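PDB 6HMJ: putative PAS/PAC sensor protein from Nakamurella multipartita DSM 44233, which acts as a blue-light receptor with a flavin mononucleotide chromophore and mediates RNA binding, probably through its ANTAR domain, and translational regulation. Local coordinates for residues H78-A83 and R88-T93; D140-I145 and A159-H164; F150-D155 and Q358-L363; E181-A186 and L190-R195. All blocks are in the same frame, centred on the assembly; numbering follows the deposited sequence.

Contact 1 stands apart in the N-terminal PAS region, its centre about 51 Å from that of contact 2, whereas contacts 2, 3 and 4 touch one another in the helical bundle. Contacts 2 and 3 are buried and both use helix 154-167; they meet where H164 NE2 and Q359 OE1 lie 2.9 Å apart. Contacts 1 and 4 are partly buried. The chemistry follows place: strand pairing in contact 1 relies on backbone hydrogen bonds, contact 2 is purely nonpolar, contact 3 sets a phenyl face on a glutamine methylene, and contact 4 joins consecutive helices through nonpolar carbons and a bridging water. All four also reach the second subunit.

Contact 1. Residues H78-A83 and R88-T93; sequences HLLLTA and RPAMTT
H78 with A90 and L80 with R88 form antiparallel hydrogen-bonded pairs on either side of the non-hydrogen-bonded pair L79-P89, and the short strand axes approach to 4.5 Å with 128° between their N-to-C directions. In the L80-R88 pair, L80 N donates to R88 O at 2.9 Å and R88 N returns a bond to L80 O. P89 lacks an N-H, but its place in a non-hydrogen-bonded pair costs this pairing nothing.

The side chains of H78, L80, R88 and A90 share one face of the sheet. A chi1 of 64° sets H78 CG between its own backbone N and carbonyl carbon, which brings the imidazole above the A90 backbone, with A90 C lying over the ring centre. Both ring nitrogens are engaged: ND1 of H78 donates in the ring plane to L79 O (2.7 Å), and NE2 of H78 meets T92 OG1 at the ring edge (2.8 Å), which fixes the rotation of the ring. W60 stacks edge-to-face on this histidine and bonds T92 OG1 through NE1. Next to it, L80 CG rests on A90 CB at 3.5 Å. R88, bent at chi2 and chi3, folds its guanidinium back so that L80 CB lies 3.8 Å above the plane, over its centre, while R88 NH2 is bonded to V33 O. R116 of the second subunit bonds both A90 O and H78 O. The arrangement is a two-stranded beta hairpin, 74-82 with 85-97, at one margin of the five-stranded antiparallel sheet, in strand order 2-1-5-4-3, of a PAS fold.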
# COMPACT_ATOMS: atom_id res chain seq x y z
N HIS A 78 44.58 -15.22 -20.24
CA HIS A 78 44.84 -14.73 -21.59
C HIS A 78 43.52 -14.55 -22.32
O HIS A 78 42.44 -14.72 -21.75
CB HIS A 78 45.76 -15.69 -22.35
CG HIS A 78 45.15 -17.04 -22.58
ND1 HIS A 78 44.34 -17.32 -23.65
CD2 HIS A 78 45.24 -18.19 -21.86
CE1 HIS A 78 43.95 -18.58 -23.60
NE2 HIS A 78 44.48 -19.13 -22.52
N LEU A 79 43.62 -14.20 -23.60
CA LEU A 79 42.47 -14.05 -24.48
C LEU A 79 42.49 -15.12 -25.56
O LEU A 79 43.46 -15.86 -25.74
CB LEU A 79 42.48 -12.66 -25.14
CG LEU A 79 42.51 -11.43 -24.24
CD1 LEU A 79 42.50 -10.17 -25.10
CD2 LEU A 79 41.35 -11.43 -23.27
N LEU A 80 41.37 -15.22 -26.28
CA LEU A 80 41.26 -16.06 -27.47
C LEU A 80 40.78 -15.18 -28.61
O LEU A 80 39.73 -14.54 -28.50
CB LEU A 80 40.31 -17.24 -27.24
CG LEU A 80 40.81 -18.35 -26.31
CD1 LEU A 80 39.74 -19.41 -26.14
CD2 LEU A 80 42.10 -18.97 -26.81
N LEU A 81 41.55 -15.14 -29.69
CA LEU A 81 41.22 -14.28 -30.83
C LEU A 81 40.15 -14.92 -31.70
O LEU A 81 40.24 -16.10 -32.06
CB LEU A 81 42.48 -14.00 -31.64
CG LEU A 81 43.64 -13.46 -30.80
CD1 LEU A 81 44.90 -13.30 -31.64
CD2 LEU A 81 43.27 -12.15 -30.12
N THR A 82 39.13 -14.13 -32.06
CA THR A 82 38.02 -14.58 -32.88
C THR A 82 38.00 -13.82 -34.20
O THR A 82 37.99 -12.58 -34.20
CB THR A 82 36.69 -14.40 -32.16
OG1 THR A 82 36.80 -14.86 -30.81
CG2 THR A 82 35.58 -15.16 -32.87
N ALA A 83 37.99 -14.55 -35.31
CA ALA A 83 37.98 -13.95 -36.63
C ALA A 83 36.76 -13.06 -36.81
O ALA A 83 35.62 -13.54 -36.78
CB ALA A 83 38.01 -15.03 -37.71
N ARG A 88 37.73 -13.36 -26.72
CA ARG A 88 37.04 -13.90 -25.56
C ARG A 88 38.01 -14.07 -24.40
O ARG A 88 39.19 -14.36 -24.61
CB ARG A 88 36.40 -15.26 -25.88
CG ARG A 88 35.34 -15.22 -26.97
CD ARG A 88 35.88 -15.84 -28.25
NE ARG A 88 36.13 -17.27 -28.10
CZ ARG A 88 36.91 -17.98 -28.90
NH1 ARG A 88 37.53 -17.40 -29.92
NH2 ARG A 88 37.07 -19.28 -28.68
N PRO A 89 37.55 -13.91 -23.16
CA PRO A 89 38.42 -14.19 -22.02
C PRO A 89 38.63 -15.69 -21.87
O PRO A 89 37.71 -16.48 -22.08
CB PRO A 89 37.65 -13.61 -20.83
CG PRO A 89 36.22 -13.72 -21.24
CD PRO A 89 36.20 -13.51 -22.73
N ALA A 90 39.85 -16.07 -21.50
CA ALA A 90 40.20 -17.48 -21.43
C ALA A 90 41.23 -17.70 -20.34
O ALA A 90 41.77 -16.76 -19.75
CB ALA A 90 40.72 -17.99 -22.78
N MET A 91 41.50 -18.98 -20.07
CA MET A 91 42.42 -19.38 -19.01
C MET A 91 42.95 -20.76 -19.37
O MET A 91 42.18 -21.64 -19.75
CB MET A 91 41.71 -19.39 -17.65
CG MET A 91 42.58 -19.81 -16.47
SD MET A 91 41.77 -20.98 -15.35
CE MET A 91 41.52 -22.39 -16.43
N THR A 92 44.26 -20.94 -19.25
CA THR A 92 44.90 -22.22 -19.49
C THR A 92 45.43 -22.77 -18.17
O THR A 92 46.07 -22.04 -17.41
CB THR A 92 46.05 -22.10 -20.49
OG1 THR A 92 45.55 -21.61 -21.74
CG2 THR A 92 46.72 -23.45 -20.72
N THR A 93 45.15 -24.04 -17.91
CA THR A 93 45.71 -24.75 -16.77
C THR A 93 46.66 -25.82 -17.29
O THR A 93 46.36 -26.53 -18.25
CB THR A 93 44.60 -25.40 -15.93
OG1 THR A 93 43.69 -24.39 -15.48
CG2 THR A 93 45.20 -26.11 -14.72

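Contact 2. Residues D140-I145 and A159-H164; sequences DQAKGI and ALLKWH
L161 reaches A142 and K143 through an extended branch: chi1 of -76° places CG anti to the carbonyl carbon, beside the backbone N, and chi2 of 176° stretches the chain out so that CD1 forms the leading methyl. K143 turns the other way, its chi1 of -172° carrying the chain anti to the backbone N, with the amino end leading away from L161. What K143 offers is therefore its backbone and the start of its side chain.

The evidence for a one-methyl contact is direct. L161 CD1 lies 3.7 Å from K143 N and equally close to K143 CA, 4.0 Å from A142 C and 4.1 Å from A142 CB, whereas K143 CB is slightly farther at 4.2 Å. The methyl thus settles over the backbone between two successive residues, with the alanine methyl on one flank. The nearest CA pair, K143 with L161, is 7.3 Å apart, a spacing consistent with the small side chain of A142 and the outward course of K143.

Both segments lie within the ANTAR range, on helix 114-149 and helix 154-167. Helix 172-185 packs on both partners, M179 on A142 and L172 on L161. On another side, K143 packs on Q141 of the second subunit, so the long helix serves both the bundle and the dimer. Across the two segments there is no hydrogen bond, and the buried surface is only 100 Å² in total. The chemistry is van der Waals contact alone, so at this point closeness rests on shape and no polar pair specifies the register of the two segments.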
# COMPACT_ATOMS: atom_id res chain seq x y z
N ASP A 140 4.21 1.72 -5.04
CA ASP A 140 2.91 1.60 -5.69
C ASP A 140 1.80 1.34 -4.67
O ASP A 140 0.71 1.90 -4.79
CB ASP A 140 2.95 0.49 -6.74
CG ASP A 140 3.74 0.88 -7.97
OD1 ASP A 140 3.93 2.10 -8.19
OD2 ASP A 140 4.17 -0.02 -8.72
N GLN A 141 2.07 0.49 -3.67
CA GLN A 141 1.08 0.24 -2.64
C GLN A 141 0.81 1.50 -1.82
O GLN A 141 -0.35 1.86 -1.57
CB GLN A 141 1.54 -0.90 -1.73
CG GLN A 141 0.55 -1.27 -0.64
CD GLN A 141 0.98 -2.48 0.16
OE1 GLN A 141 1.97 -3.14 -0.17
NE2 GLN A 141 0.26 -2.77 1.23
N ALA A 142 1.87 2.18 -1.39
CA ALA A 142 1.70 3.42 -0.63
C ALA A 142 1.01 4.48 -1.48
O ALA A 142 0.18 5.24 -0.97
CB ALA A 142 3.06 3.92 -0.13
N LYS A 143 1.34 4.56 -2.77
CA LYS A 143 0.66 5.50 -3.64
C LYS A 143 -0.84 5.24 -3.64
O LYS A 143 -1.65 6.17 -3.56
CB LYS A 143 1.19 5.40 -5.07
CG LYS A 143 0.66 6.49 -6.00
CD LYS A 143 0.94 6.23 -7.48
CE LYS A 143 2.40 6.05 -7.81
NZ LYS A 143 2.56 5.86 -9.29
N GLY A 144 -1.23 3.96 -3.72
CA GLY A 144 -2.65 3.63 -3.72
C GLY A 144 -3.31 3.90 -2.38
O GLY A 144 -4.46 4.36 -2.33
N ILE A 145 -2.62 3.61 -1.28
CA ILE A 145 -3.16 3.89 0.04
C ILE A 145 -3.48 5.37 0.18
O ILE A 145 -4.56 5.76 0.65
CB ILE A 145 -2.18 3.42 1.13
CG1 ILE A 145 -2.15 1.90 1.19
CG2 ILE A 145 -2.58 4.00 2.48
CD1 ILE A 145 -1.08 1.33 2.11
N ALA A 159 2.73 13.02 -5.40
CA ALA A 159 3.31 14.29 -4.99
C ALA A 159 3.37 14.41 -3.48
O ALA A 159 4.37 14.89 -2.93
CB ALA A 159 2.52 15.45 -5.60
N LEU A 160 2.32 13.97 -2.78
CA LEU A 160 2.32 14.02 -1.33
C LEU A 160 3.38 13.09 -0.75
O LEU A 160 4.02 13.43 0.25
CB LEU A 160 0.94 13.64 -0.78
CG LEU A 160 -0.16 14.70 -0.88
CD1 LEU A 160 -1.48 14.12 -0.40
CD2 LEU A 160 0.20 15.94 -0.09
N LEU A 161 3.55 11.91 -1.34
CA LEU A 161 4.62 11.02 -0.90
C LEU A 161 5.98 11.68 -1.07
O LEU A 161 6.86 11.54 -0.21
CB LEU A 161 4.56 9.71 -1.67
CG LEU A 161 3.46 8.73 -1.26
CD1 LEU A 161 3.46 7.51 -2.17
CD2 LEU A 161 3.62 8.30 0.19
N LYS A 162 6.19 12.40 -2.18
CA LYS A 162 7.43 13.14 -2.36
C LYS A 162 7.54 14.27 -1.35
O LYS A 162 8.62 14.49 -0.78
CB LYS A 162 7.52 13.69 -3.79
CG LYS A 162 7.63 12.62 -4.87
CD LYS A 162 8.09 13.21 -6.20
CE LYS A 162 6.98 14.00 -6.89
NZ LYS A 162 7.41 14.49 -8.23
N TRP A 163 6.44 14.98 -1.11
CA TRP A 163 6.45 16.07 -0.13
C TRP A 163 6.82 15.56 1.25
O TRP A 163 7.71 16.11 1.91
CB TRP A 163 5.08 16.74 -0.11
CG TRP A 163 4.91 17.73 1.01
CD1 TRP A 163 4.05 17.63 2.07
CD2 TRP A 163 5.61 18.96 1.17
NE1 TRP A 163 4.18 18.72 2.89
CE2 TRP A 163 5.13 19.56 2.36
CE3 TRP A 163 6.60 19.63 0.44
CZ2 TRP A 163 5.60 20.78 2.82
CZ3 TRP A 163 7.07 20.84 0.90
CH2 TRP A 163 6.57 21.41 2.08
N HIS A 164 6.16 14.49 1.70
CA HIS A 164 6.42 13.97 3.04
C HIS A 164 7.78 13.31 3.14
O HIS A 164 8.37 13.27 4.22
CB HIS A 164 5.31 12.99 3.44
CG HIS A 164 3.97 13.64 3.61
ND1 HIS A 164 3.81 14.83 4.28
CD2 HIS A 164 2.74 13.27 3.18
CE1 HIS A 164 2.53 15.16 4.27
NE2 HIS A 164 1.86 14.23 3.61

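Contact 3. Residues F150-D155 and Q358-L363; sequences FDVDAD and QQLEQL
Beside the F150-Q359 contact, Q358 O is gripped twice within its own helix, by Q362 N at 3.0 Å and by Q362 NE2 at 3.3 Å. The two donors reach it from opposite faces of the carbonyl plane, the amide standing 60° out of that plane. The opposing segment leaves helix 114-149 through a Schellman motif: D151 is its C-prime residue, with a positive phi, and V152 N and D151 N bond back to M147 O and A148 O. D153 then caps helix 154-167, its OD1 accepting from Q156 N. The linker between helices 114-149 and 154-167 thus turns F150 and V152 toward helix 351-372, which follows strand 340-346 of the flavin-binding sheet.

In Q359, chi1 of -58° puts CG anti to the carbonyl carbon and lays this methylene over the F150 ring. This is a CH-pi contact, with CG 3.7 Å from the ring centroid and near its normal. The bend at chi2 (-68°) then turns the amide, inclined to the phenyl plane, so that OE1 bonds H164 NE2 and the amide oxygen of this buried glutamine is satisfied. R356 reinforces the join by bonding F150 O and D151 O. Alongside, V152 and L360 run in opposite senses and touch through single methyls, V152 CG1 to L360 CD2, at 3.7 Å.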
# COMPACT_ATOMS: atom_id res chain seq x y z
N PHE A 150 -7.17 9.62 1.24
CA PHE A 150 -7.51 11.03 1.12
C PHE A 150 -8.32 11.34 -0.13
O PHE A 150 -8.60 12.51 -0.40
CB PHE A 150 -6.24 11.89 1.12
CG PHE A 150 -5.41 11.76 2.37
CD1 PHE A 150 -5.81 12.37 3.55
CD2 PHE A 150 -4.22 11.05 2.36
CE1 PHE A 150 -5.05 12.26 4.69
CE2 PHE A 150 -3.46 10.94 3.51
CZ PHE A 150 -3.87 11.55 4.67
N ASP A 151 -8.70 10.33 -0.91
CA ASP A 151 -9.47 10.51 -2.14
C ASP A 151 -8.82 11.57 -3.04
O ASP A 151 -9.39 12.62 -3.33
CB ASP A 151 -10.92 10.87 -1.82
CG ASP A 151 -11.80 10.90 -3.07
OD1 ASP A 151 -11.81 9.90 -3.81
OD2 ASP A 151 -12.48 11.93 -3.29
N VAL A 152 -7.60 11.26 -3.48
CA VAL A 152 -6.87 12.08 -4.43
C VAL A 152 -6.37 11.17 -5.55
O VAL A 152 -6.28 9.95 -5.39
CB VAL A 152 -5.69 12.84 -3.78
CG1 VAL A 152 -6.19 13.77 -2.69
CG2 VAL A 152 -4.67 11.86 -3.21
N ASP A 153 -6.03 11.78 -6.68
CA ASP A 153 -5.58 11.01 -7.83
C ASP A 153 -4.13 10.55 -7.62
O ASP A 153 -3.49 10.85 -6.61
CB ASP A 153 -5.74 11.82 -9.11
CG ASP A 153 -4.83 13.03 -9.18
OD1 ASP A 153 -3.74 13.01 -8.57
OD2 ASP A 153 -5.20 14.01 -9.86
N ALA A 154 -3.60 9.82 -8.60
CA ALA A 154 -2.30 9.19 -8.43
C ALA A 154 -1.17 10.21 -8.41
O ALA A 154 -0.23 10.09 -7.62
CB ALA A 154 -2.07 8.16 -9.54
N ASP A 155 -1.24 11.23 -9.28
CA ASP A 155 -0.21 12.26 -9.28
C ASP A 155 -0.19 13.01 -7.95
O ASP A 155 0.88 13.22 -7.36
CB ASP A 155 -0.43 13.23 -10.44
CG ASP A 155 -0.13 12.59 -11.78
OD1 ASP A 155 0.95 12.00 -11.94
OD2 ASP A 155 -1.00 12.68 -12.68
N GLN A 358 -6.26 19.48 4.41
CA GLN A 358 -4.91 19.92 4.74
C GLN A 358 -3.88 19.32 3.80
O GLN A 358 -2.95 20.01 3.37
CB GLN A 358 -4.60 19.58 6.20
CG GLN A 358 -5.23 20.53 7.20
CD GLN A 358 -4.87 20.21 8.64
OE1 GLN A 358 -4.65 19.06 8.99
NE2 GLN A 358 -4.79 21.25 9.47
N GLN A 359 -4.03 18.04 3.45
CA GLN A 359 -3.16 17.46 2.43
C GLN A 359 -3.33 18.19 1.11
O GLN A 359 -2.35 18.54 0.45
CB GLN A 359 -3.44 15.96 2.27
CG GLN A 359 -3.28 15.14 3.55
CD GLN A 359 -1.84 15.04 4.01
OE1 GLN A 359 -0.91 15.15 3.21
NE2 GLN A 359 -1.65 14.83 5.31
N LEU A 360 -4.58 18.42 0.70
CA LEU A 360 -4.84 19.19 -0.51
C LEU A 360 -4.23 20.58 -0.41
O LEU A 360 -3.76 21.13 -1.41
CB LEU A 360 -6.34 19.28 -0.76
CG LEU A 360 -7.06 17.99 -1.19
CD1 LEU A 360 -8.55 18.24 -1.36
CD2 LEU A 360 -6.47 17.43 -2.46
N GLU A 361 -4.22 21.16 0.79
CA GLU A 361 -3.64 22.48 0.98
C GLU A 361 -2.14 22.46 0.75
O GLU A 361 -1.57 23.43 0.23
CB GLU A 361 -3.96 22.98 2.40
CG GLU A 361 -3.74 24.47 2.66
CD GLU A 361 -4.19 25.36 1.53
OE1 GLU A 361 -5.18 25.02 0.85
OE2 GLU A 361 -3.54 26.41 1.32
N GLN A 362 -1.47 21.37 1.13
CA GLN A 362 -0.03 21.28 0.91
C GLN A 362 0.30 21.21 -0.57
O GLN A 362 1.28 21.82 -1.02
CB GLN A 362 0.53 20.07 1.65
CG GLN A 362 1.29 20.43 2.92
CD GLN A 362 1.18 19.37 4.00
OE1 GLN A 362 2.13 18.64 4.27
NE2 GLN A 362 0.01 19.29 4.64
N LEU A 363 -0.50 20.48 -1.35
CA LEU A 363 -0.26 20.42 -2.79
C LEU A 363 -0.54 21.76 -3.46
O LEU A 363 0.20 22.19 -4.34
CB LEU A 363 -1.12 19.32 -3.41
CG LEU A 363 -0.87 17.89 -2.91
CD1 LEU A 363 -1.88 16.94 -3.52
CD2 LEU A 363 0.55 17.44 -3.21

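Contact 4. Residues E181-A186 and L190-R195; sequences EGLAAA and LPLRRR
The R195 guanidinium has L192 CA 3.8 Å above one face, offset toward the rim, and the L190 carbonyl in its plane at the edge. There NE and NH2 of R195 grip the same acceptor side-on, L190 O, at 2.8 and 2.6 Å respectively, and this pairing holds the flat group against the start of its own helix. The third nitrogen looks across the contact: one water accepts from R195 NH1 (3.1 Å) and donates to L183 O (2.7 Å), bridging the two segments, between which there is no direct hydrogen bond.

The aliphatic part of the arginine does the nonpolar work. With chi1 at -161°, CG is anti to the backbone N and lies on A186 CB, while the bend at chi3 turns the head back toward L190. L183 CD1 touches both R195 CD and L192 CD1, each at 4.0 Å, and its side chain crosses both partners at about a right angle.

R195 also forms a salt bridge with D151 of the second subunit, so one residue ties the turn to the dimer. Helices 172-185 and 192-202, consecutive in the chain, both lean on helix 114-149, L183 against I145 and L192 against A149, while R193 faces helix 351-372.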
# COMPACT_ATOMS: atom_id res chain seq x y z
N GLU A 181 4.22 -0.01 7.08
CA GLU A 181 4.43 -0.66 8.37
C GLU A 181 3.74 0.10 9.49
O GLU A 181 3.08 -0.50 10.35
CB GLU A 181 5.93 -0.80 8.64
CG GLU A 181 6.64 -1.73 7.68
CD GLU A 181 8.15 -1.71 7.84
OE1 GLU A 181 8.66 -0.88 8.63
OE2 GLU A 181 8.84 -2.53 7.19
N GLY A 182 3.87 1.43 9.50
CA GLY A 182 3.27 2.21 10.57
C GLY A 182 1.76 2.16 10.55
O GLY A 182 1.12 1.98 11.59
N LEU A 183 1.16 2.32 9.37
CA LEU A 183 -0.29 2.26 9.25
C LEU A 183 -0.82 0.90 9.72
O LEU A 183 -1.85 0.83 10.39
CB LEU A 183 -0.71 2.53 7.81
CG LEU A 183 -2.20 2.39 7.47
CD1 LEU A 183 -3.03 3.39 8.25
CD2 LEU A 183 -2.42 2.56 5.98
N ALA A 184 -0.12 -0.18 9.36
CA ALA A 184 -0.53 -1.50 9.80
C ALA A 184 -0.56 -1.60 11.32
O ALA A 184 -1.41 -2.30 11.88
CB ALA A 184 0.41 -2.56 9.22
N ALA A 185 0.35 -0.90 12.00
CA ALA A 185 0.44 -0.93 13.45
C ALA A 185 -0.40 0.16 14.12
O ALA A 185 -0.48 0.19 15.35
CB ALA A 185 1.90 -0.78 13.89
N ALA A 186 -1.03 1.03 13.34
CA ALA A 186 -1.80 2.13 13.92
C ALA A 186 -3.04 1.60 14.63
O ALA A 186 -3.46 0.46 14.46
CB ALA A 186 -2.19 3.13 12.84
N LEU A 190 -8.93 4.88 15.42
CA LEU A 190 -8.81 6.17 14.75
C LEU A 190 -9.37 6.08 13.34
O LEU A 190 -9.04 5.15 12.59
CB LEU A 190 -7.34 6.60 14.71
CG LEU A 190 -6.86 7.53 15.82
CD1 LEU A 190 -7.04 6.93 17.19
CD2 LEU A 190 -5.39 7.83 15.57
N PRO A 191 -10.22 7.02 12.92
CA PRO A 191 -10.63 7.07 11.52
C PRO A 191 -9.40 7.22 10.62
O PRO A 191 -8.38 7.78 11.03
CB PRO A 191 -11.57 8.27 11.44
CG PRO A 191 -11.22 9.11 12.62
CD PRO A 191 -10.76 8.17 13.69
N LEU A 192 -9.52 6.72 9.40
CA LEU A 192 -8.34 6.42 8.59
C LEU A 192 -7.46 7.65 8.37
O LEU A 192 -6.23 7.58 8.54
CB LEU A 192 -8.76 5.83 7.24
CG LEU A 192 -7.63 5.51 6.26
CD1 LEU A 192 -6.59 4.62 6.91
CD2 LEU A 192 -8.19 4.86 5.00
N ARG A 193 -8.05 8.78 7.99
CA ARG A 193 -7.23 9.94 7.64
C ARG A 193 -6.48 10.48 8.85
O ARG A 193 -5.29 10.82 8.74
CB ARG A 193 -8.10 11.03 7.02
CG ARG A 193 -8.72 10.60 5.71
CD ARG A 193 -9.67 11.64 5.15
NE ARG A 193 -10.27 11.18 3.90
CZ ARG A 193 -11.26 11.79 3.27
NH1 ARG A 193 -11.80 12.90 3.78
NH2 ARG A 193 -11.73 11.30 2.14
N ARG A 194 -7.14 10.57 10.00
CA ARG A 194 -6.44 10.90 11.24
C ARG A 194 -5.35 9.87 11.51
O ARG A 194 -4.22 10.22 11.86
CB ARG A 194 -7.44 10.96 12.40
CG ARG A 194 -6.85 11.13 13.80
CD ARG A 194 -6.40 12.56 14.06
NE ARG A 194 -6.01 12.75 15.46
CZ ARG A 194 -6.88 12.81 16.47
NH1 ARG A 194 -8.18 12.70 16.25
NH2 ARG A 194 -6.43 12.98 17.71
N ARG A 195 -5.68 8.59 11.36
CA ARG A 195 -4.72 7.52 11.60
C ARG A 195 -3.48 7.68 10.73
O ARG A 195 -2.34 7.58 11.22
CB ARG A 195 -5.40 6.18 11.33
CG ARG A 195 -4.72 4.97 11.94
CD ARG A 195 -5.37 3.70 11.42
NE ARG A 195 -6.83 3.80 11.43
CZ ARG A 195 -7.64 3.12 10.63
NH1 ARG A 195 -7.15 2.26 9.74
NH2 ARG A 195 -8.95 3.29 10.71
O HOH W 1 -4.56 0.72 10.52